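Local atomic coordinates of octaprenyl-diphosphate synthase (Roseobacter denitrificans, PDB entry 4JXN), a protein that probably makes all-trans-octaprenyl diphosphate, precursor of the quinone side chain, by adding five isopentenyl units to farnesyl diphosphate with magnesium as cofactor. Residues 175-180 with 216-221; 308-313 with 321-326. All coordinates share one frame; numbering follows the deposited sequence.

Overall arrangement
Both contacts join helices of an all-helical isoprenoid synthase chain, and both are buried, at different depths. Interaction 1, its centre about 6 Å from the centre of the chain, joins helices 170-196 and 200-224 where the second aspartate-rich motif begins. Interaction 2, its centre about 18 Å from it, closes the pair formed by helices 291-309 and 317-330 nearer the periphery, where Val323 is partly exposed. Their centres lie 19 Å apart and they do not touch, but they share neighbours: helix 291-309 also covers Ala216 and Ile219, and Tyr209 of helix 200-224 packs on Leu310. Interaction 1 sets valine methyls and a lysine against a polar glutamine, whereas interaction 2 is entirely aliphatic across its two segments.

Interaction 1 of 2, residues 175-180 with 216-221; sequences QVVRGK and AFQIVD
Val177 lays both methyls against the aliphatic stem of Gln218, joining helices 170-196 and 200-224 deep in the isoprenoid synthase fold. Gln218 lies just ahead of the second DDxxD motif, which Asp221 opens and which, as in related prenyl synthases, probably serves the magnesium-diphosphate site. On the valine, CG1 stands 4.0 Å from CB of Gln218, while CG2 comes equally near to Gln218 CG, so the two methyls lie side by side along one flank of the CB-CG bond. The glutamine reaches out with CG anti to the backbone nitrogen (chi1 180°) and then bends at chi2, 59°, which turns its amide away from the valine and along the side of the helix. There the amide is gripped at both ends: OE1 accepts a hydrogen bond from the Thr181 hydroxyl, and NE2 donates one to Asp222 OD1. These two bonds fix which way round the amide sits. Replacing Gln218 with an alanine here would probably leave the Thr181 hydroxyl and the Asp222 carboxylate without their amide partner and open a gap beside the Val177 methyls. Lys180 comes across the glutamine at about a right angle, its chain bent at chi3 and again at chi4, so that the ammonium lies near the amide oxygen without bonding to it: Lys180 NZ to Gln218 OE1 is 3.6 Å.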
loop_
_atom_site.group_PDB
_atom_site.type_symbol
_atom_site.label_atom_id
_atom_site.label_comp_id
_atom_site.label_asym_id
_atom_site.label_seq_id
_atom_site.Cartn_x
_atom_site.Cartn_y
_atom_site.Cartn_z
ATOM N N GLN A 175 -5.269 -19.318 -9.669
ATOM C CA GLN A 175 -4.711 -17.964 -9.798
ATOM C C GLN A 175 -5.133 -17.090 -8.638
ATOM O O GLN A 175 -4.322 -16.369 -8.067
ATOM C CB GLN A 175 -5.161 -17.304 -11.104
ATOM C CG GLN A 175 -4.629 -17.980 -12.359
ATOM C CD GLN A 175 -5.279 -17.472 -13.635
ATOM O OE1 GLN A 175 -6.324 -16.815 -13.610
ATOM N NE2 GLN A 175 -4.658 -17.779 -14.766
ATOM N N VAL A 176 -6.402 -17.174 -8.270
ATOM C CA VAL A 176 -6.904 -16.406 -7.129
ATOM C C VAL A 176 -6.179 -16.822 -5.849
ATOM O O VAL A 176 -5.817 -15.991 -5.021
ATOM C CB VAL A 176 -8.431 -16.594 -6.941
ATOM C CG1 VAL A 176 -8.924 -15.883 -5.685
ATOM C CG2 VAL A 176 -9.198 -16.103 -8.168
ATOM N N VAL A 177 -5.984 -18.127 -5.706
ATOM C CA VAL A 177 -5.340 -18.708 -4.535
ATOM C C VAL A 177 -3.885 -18.258 -4.414
ATOM O O VAL A 177 -3.434 -17.882 -3.322
ATOM C CB VAL A 177 -5.419 -20.251 -4.601
ATOM C CG1 VAL A 177 -4.457 -20.897 -3.620
ATOM C CG2 VAL A 177 -6.853 -20.703 -4.336
ATOM N N ARG A 178 -3.160 -18.304 -5.533
ATOM C CA ARG A 178 -1.786 -17.815 -5.566
ATOM C C ARG A 178 -1.715 -16.374 -5.080
ATOM O O ARG A 178 -0.981 -16.058 -4.141
ATOM C CB ARG A 178 -1.212 -17.927 -6.969
ATOM C CG ARG A 178 -1.063 -19.366 -7.448
ATOM C CD ARG A 178 0.207 -19.545 -8.245
ATOM N NE ARG A 178 0.633 -20.934 -8.316
ATOM C CZ ARG A 178 0.081 -21.861 -9.094
ATOM N NH1 ARG A 178 0.574 -23.092 -9.079
ATOM N NH2 ARG A 178 -0.959 -21.579 -9.878
ATOM N N GLY A 179 -2.507 -15.509 -5.698
ATOM C CA GLY A 179 -2.538 -14.111 -5.307
ATOM C C GLY A 179 -2.863 -13.939 -3.839
ATOM O O GLY A 179 -2.033 -13.483 -3.052
ATOM N N LYS A 180 -4.070 -14.334 -3.463
ATOM C CA LYS A 180 -4.548 -14.101 -2.111
ATOM C C LYS A 180 -3.702 -14.823 -1.058
ATOM O O LYS A 180 -3.539 -14.305 0.050
ATOM C CB LYS A 180 -6.030 -14.496 -1.983
ATOM C CG LYS A 180 -6.284 -15.987 -1.806
ATOM C CD LYS A 180 -7.732 -16.383 -2.067
ATOM C CE LYS A 180 -8.722 -15.688 -1.138
ATOM N NZ LYS A 180 -8.349 -15.758 0.305
ATOM N N ALA A 216 -2.084 -25.602 -0.763
ATOM C CA ALA A 216 -2.655 -26.615 0.137
ATOM C C ALA A 216 -3.317 -25.933 1.308
ATOM O O ALA A 216 -4.465 -26.229 1.617
ATOM C CB ALA A 216 -1.605 -27.594 0.627
ATOM N N PHE A 217 -2.586 -25.019 1.947
ATOM C CA PHE A 217 -3.099 -24.260 3.093
ATOM C C PHE A 217 -4.512 -23.682 2.860
ATOM O O PHE A 217 -5.379 -23.778 3.730
ATOM C CB PHE A 217 -2.127 -23.125 3.408
ATOM C CG PHE A 217 -2.451 -22.364 4.657
ATOM C CD1 PHE A 217 -1.944 -22.767 5.885
ATOM C CD2 PHE A 217 -3.253 -21.223 4.603
ATOM C CE1 PHE A 217 -2.231 -22.050 7.036
ATOM C CE2 PHE A 217 -3.549 -20.505 5.752
ATOM C CZ PHE A 217 -3.036 -20.917 6.972
ATOM N N GLN A 218 -4.709 -23.076 1.683
ATOM C CA GLN A 218 -5.948 -22.389 1.324
ATOM C C GLN A 218 -7.039 -23.368 0.940
ATOM O O GLN A 218 -8.211 -23.119 1.210
ATOM C CB GLN A 218 -5.712 -21.451 0.132
ATOM C CG GLN A 218 -6.936 -20.686 -0.343
ATOM C CD GLN A 218 -7.523 -19.829 0.752
ATOM O OE1 GLN A 218 -6.872 -18.915 1.240
ATOM N NE2 GLN A 218 -8.752 -20.129 1.155
ATOM N N ILE A 219 -6.673 -24.454 0.263
ATOM C CA ILE A 219 -7.662 -25.486 -0.054
ATOM C C ILE A 219 -8.183 -26.130 1.218
ATOM O O ILE A 219 -9.373 -26.432 1.315
ATOM C CB ILE A 219 -7.107 -26.551 -1.011
ATOM C CG1 ILE A 219 -6.976 -25.956 -2.404
ATOM C CG2 ILE A 219 -8.012 -27.785 -1.077
ATOM C CD1 ILE A 219 -5.897 -26.627 -3.227
ATOM N N VAL A 220 -7.300 -26.330 2.191
ATOM C CA VAL A 220 -7.723 -26.836 3.495
ATOM C C VAL A 220 -8.781 -25.898 4.086
ATOM O O VAL A 220 -9.846 -26.358 4.484
ATOM C CB VAL A 220 -6.539 -27.038 4.460
ATOM C CG1 VAL A 220 -7.027 -27.340 5.875
ATOM C CG2 VAL A 220 -5.641 -28.163 3.954
ATOM N N ASP A 221 -8.508 -24.593 4.102
ATOM C CA ASP A 221 -9.487 -23.610 4.597
ATOM C C ASP A 221 -10.814 -23.797 3.879
ATOM O O ASP A 221 -11.856 -23.905 4.506
ATOM C CB ASP A 221 -9.007 -22.162 4.380
ATOM C CG ASP A 221 -8.196 -21.607 5.559
ATOM O OD1 ASP A 221 -7.684 -22.379 6.399
ATOM O OD2 ASP A 221 -8.065 -20.368 5.639
#

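Interaction 2 of 2, residues 308-313 with 321-326; sequences AALAPL and MLVDLA
Leu310, which follows helix 291-309, reaches to Leu322 and Val323 of helix 317-330, clasping the C-terminal helical hairpin of this isoprenoid synthase fold, in which the two helices run roughly antiparallel. The well-buried, closely packed part lies around the two leucines. Leu310 CD1 sits 3.9 Å from Leu322 CB, and the other branch, Leu310 CD2, makes an equally close approach to Leu322 CD1, so both methyls of the first leucine are used while the two side chains meet at about a right angle. Leu310 holds its CG anti to the carbonyl carbon (chi1 -62°), which sends the fork toward helix 317-330. More of the fold closes over this spot: Tyr209 of helix 200-224 packs on Leu310, whereas Met15 of helix 9-34 and Ala64 of helix 57-68 cover Leu322. The same tyrosine gives its hydroxyl to the carbonyl oxygen of Leu322, which also accepts the amide of Ala326 one turn on, an amide shared with a weak bond to Val323 O. The other side is more open. Ala311 and Pro312 are exposed in the type I beta turn from Leu310 to Leu313; its closing bond, Leu313 N to Leu310 O, is weak at 3.2 Å, while Ala311 N to Ala308 O is shorter at 2.9 Å. Val323 marks the passage between the two sides: partly exposed and the least covered of the three, it also rests against the side chain of Lys307, yet the single methyl it offers to the leucine comes close, Val323 CG2 lying 3.8 Å from Leu310 CD1.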
loop_
_atom_site.group_PDB
_atom_site.type_symbol
_atom_site.label_atom_id
_atom_site.label_comp_id
_atom_site.label_asym_id
_atom_site.label_seq_id
_atom_site.Cartn_x
_atom_site.Cartn_y
_atom_site.Cartn_z
ATOM N N ALA A 308 8.090 -32.925 -1.985
ATOM C CA ALA A 308 8.962 -33.357 -3.074
ATOM C C ALA A 308 9.866 -32.233 -3.550
ATOM O O ALA A 308 10.997 -32.473 -3.936
ATOM C CB ALA A 308 8.151 -33.889 -4.243
ATOM N N ALA A 309 9.368 -31.006 -3.521
ATOM C CA ALA A 309 10.161 -29.862 -3.962
ATOM C C ALA A 309 11.418 -29.646 -3.099
ATOM O O ALA A 309 12.364 -28.997 -3.539
ATOM C CB ALA A 309 9.308 -28.600 -3.979
ATOM N N LEU A 310 11.421 -30.183 -1.881
ATOM C CA LEU A 310 12.605 -30.140 -1.025
ATOM C C LEU A 310 13.683 -31.173 -1.381
ATOM O O LEU A 310 14.792 -31.096 -0.869
ATOM C CB LEU A 310 12.195 -30.335 0.427
ATOM C CG LEU A 310 11.265 -29.258 1.000
ATOM C CD1 LEU A 310 10.580 -29.760 2.258
ATOM C CD2 LEU A 310 12.026 -27.976 1.291
ATOM N N ALA A 311 13.370 -32.108 -2.275
ATOM C CA ALA A 311 14.201 -33.296 -2.519
ATOM C C ALA A 311 15.687 -33.017 -2.761
ATOM O O ALA A 311 16.532 -33.559 -2.045
ATOM C CB ALA A 311 13.627 -34.119 -3.670
ATOM N N PRO A 312 16.014 -32.171 -3.758
ATOM C CA PRO A 312 17.426 -31.979 -4.113
ATOM C C PRO A 312 18.273 -31.350 -3.004
ATOM O O PRO A 312 19.485 -31.573 -2.951
ATOM C CB PRO A 312 17.356 -31.040 -5.320
ATOM C CG PRO A 312 16.084 -30.292 -5.129
ATOM C CD PRO A 312 15.133 -31.286 -4.539
ATOM N N LEU A 313 17.633 -30.578 -2.129
ATOM C CA LEU A 313 18.328 -29.931 -1.024
ATOM C C LEU A 313 19.083 -30.964 -0.200
ATOM O O LEU A 313 18.622 -32.098 -0.054
ATOM C CB LEU A 313 17.349 -29.190 -0.107
ATOM C CG LEU A 313 16.522 -28.051 -0.710
ATOM C CD1 LEU A 313 15.501 -27.545 0.297
ATOM C CD2 LEU A 313 17.422 -26.920 -1.168
ATOM N N MET A 321 11.675 -30.163 9.402
ATOM C CA MET A 321 10.594 -29.323 9.909
ATOM C C MET A 321 9.616 -28.926 8.811
ATOM O O MET A 321 8.418 -28.890 9.027
ATOM C CB MET A 321 11.182 -28.056 10.528
ATOM C CG MET A 321 11.894 -28.302 11.850
ATOM S SD MET A 321 12.965 -26.925 12.331
ATOM C CE MET A 321 13.918 -27.660 13.659
ATOM N N LEU A 322 10.151 -28.623 7.634
ATOM C CA LEU A 322 9.343 -28.191 6.491
ATOM C C LEU A 322 8.526 -29.321 5.866
ATOM O O LEU A 322 7.472 -29.076 5.267
ATOM C CB LEU A 322 10.247 -27.583 5.423
ATOM C CG LEU A 322 10.937 -26.233 5.705
ATOM C CD1 LEU A 322 11.472 -25.647 4.416
ATOM C CD2 LEU A 322 10.015 -25.232 6.382
ATOM N N VAL A 323 9.045 -30.541 5.979
ATOM C CA VAL A 323 8.344 -31.762 5.564
ATOM C C VAL A 323 7.153 -31.996 6.494
ATOM O O VAL A 323 6.016 -32.083 6.035
ATOM C CB VAL A 323 9.305 -32.979 5.561
ATOM C CG1 VAL A 323 8.558 -34.276 5.288
ATOM C CG2 VAL A 323 10.432 -32.782 4.541
ATOM N N ASP A 324 7.427 -32.058 7.800
ATOM C CA ASP A 324 6.393 -32.153 8.829
ATOM C C ASP A 324 5.318 -31.066 8.669
ATOM O O ASP A 324 4.133 -31.323 8.873
ATOM C CB ASP A 324 7.018 -32.061 10.235
ATOM C CG ASP A 324 7.990 -33.206 10.537
ATOM O OD1 ASP A 324 7.889 -34.275 9.901
ATOM O OD2 ASP A 324 8.862 -33.040 11.421
ATOM N N LEU A 325 5.743 -29.859 8.307
ATOM C CA LEU A 325 4.826 -28.739 8.101
ATOM C C LEU A 325 3.876 -29.048 6.966
ATOM O O LEU A 325 2.705 -28.689 7.021
ATOM C CB LEU A 325 5.604 -27.452 7.786
ATOM C CG LEU A 325 4.792 -26.158 7.622
ATOM C CD1 LEU A 325 3.777 -25.937 8.740
ATOM C CD2 LEU A 325 5.754 -24.983 7.554
ATOM N N ALA A 326 4.386 -29.706 5.929
ATOM C CA ALA A 326 3.561 -30.045 4.766
ATOM C C ALA A 326 2.455 -31.029 5.167
ATOM O O ALA A 326 1.302 -30.895 4.748
ATOM C CB ALA A 326 4.421 -30.617 3.649
#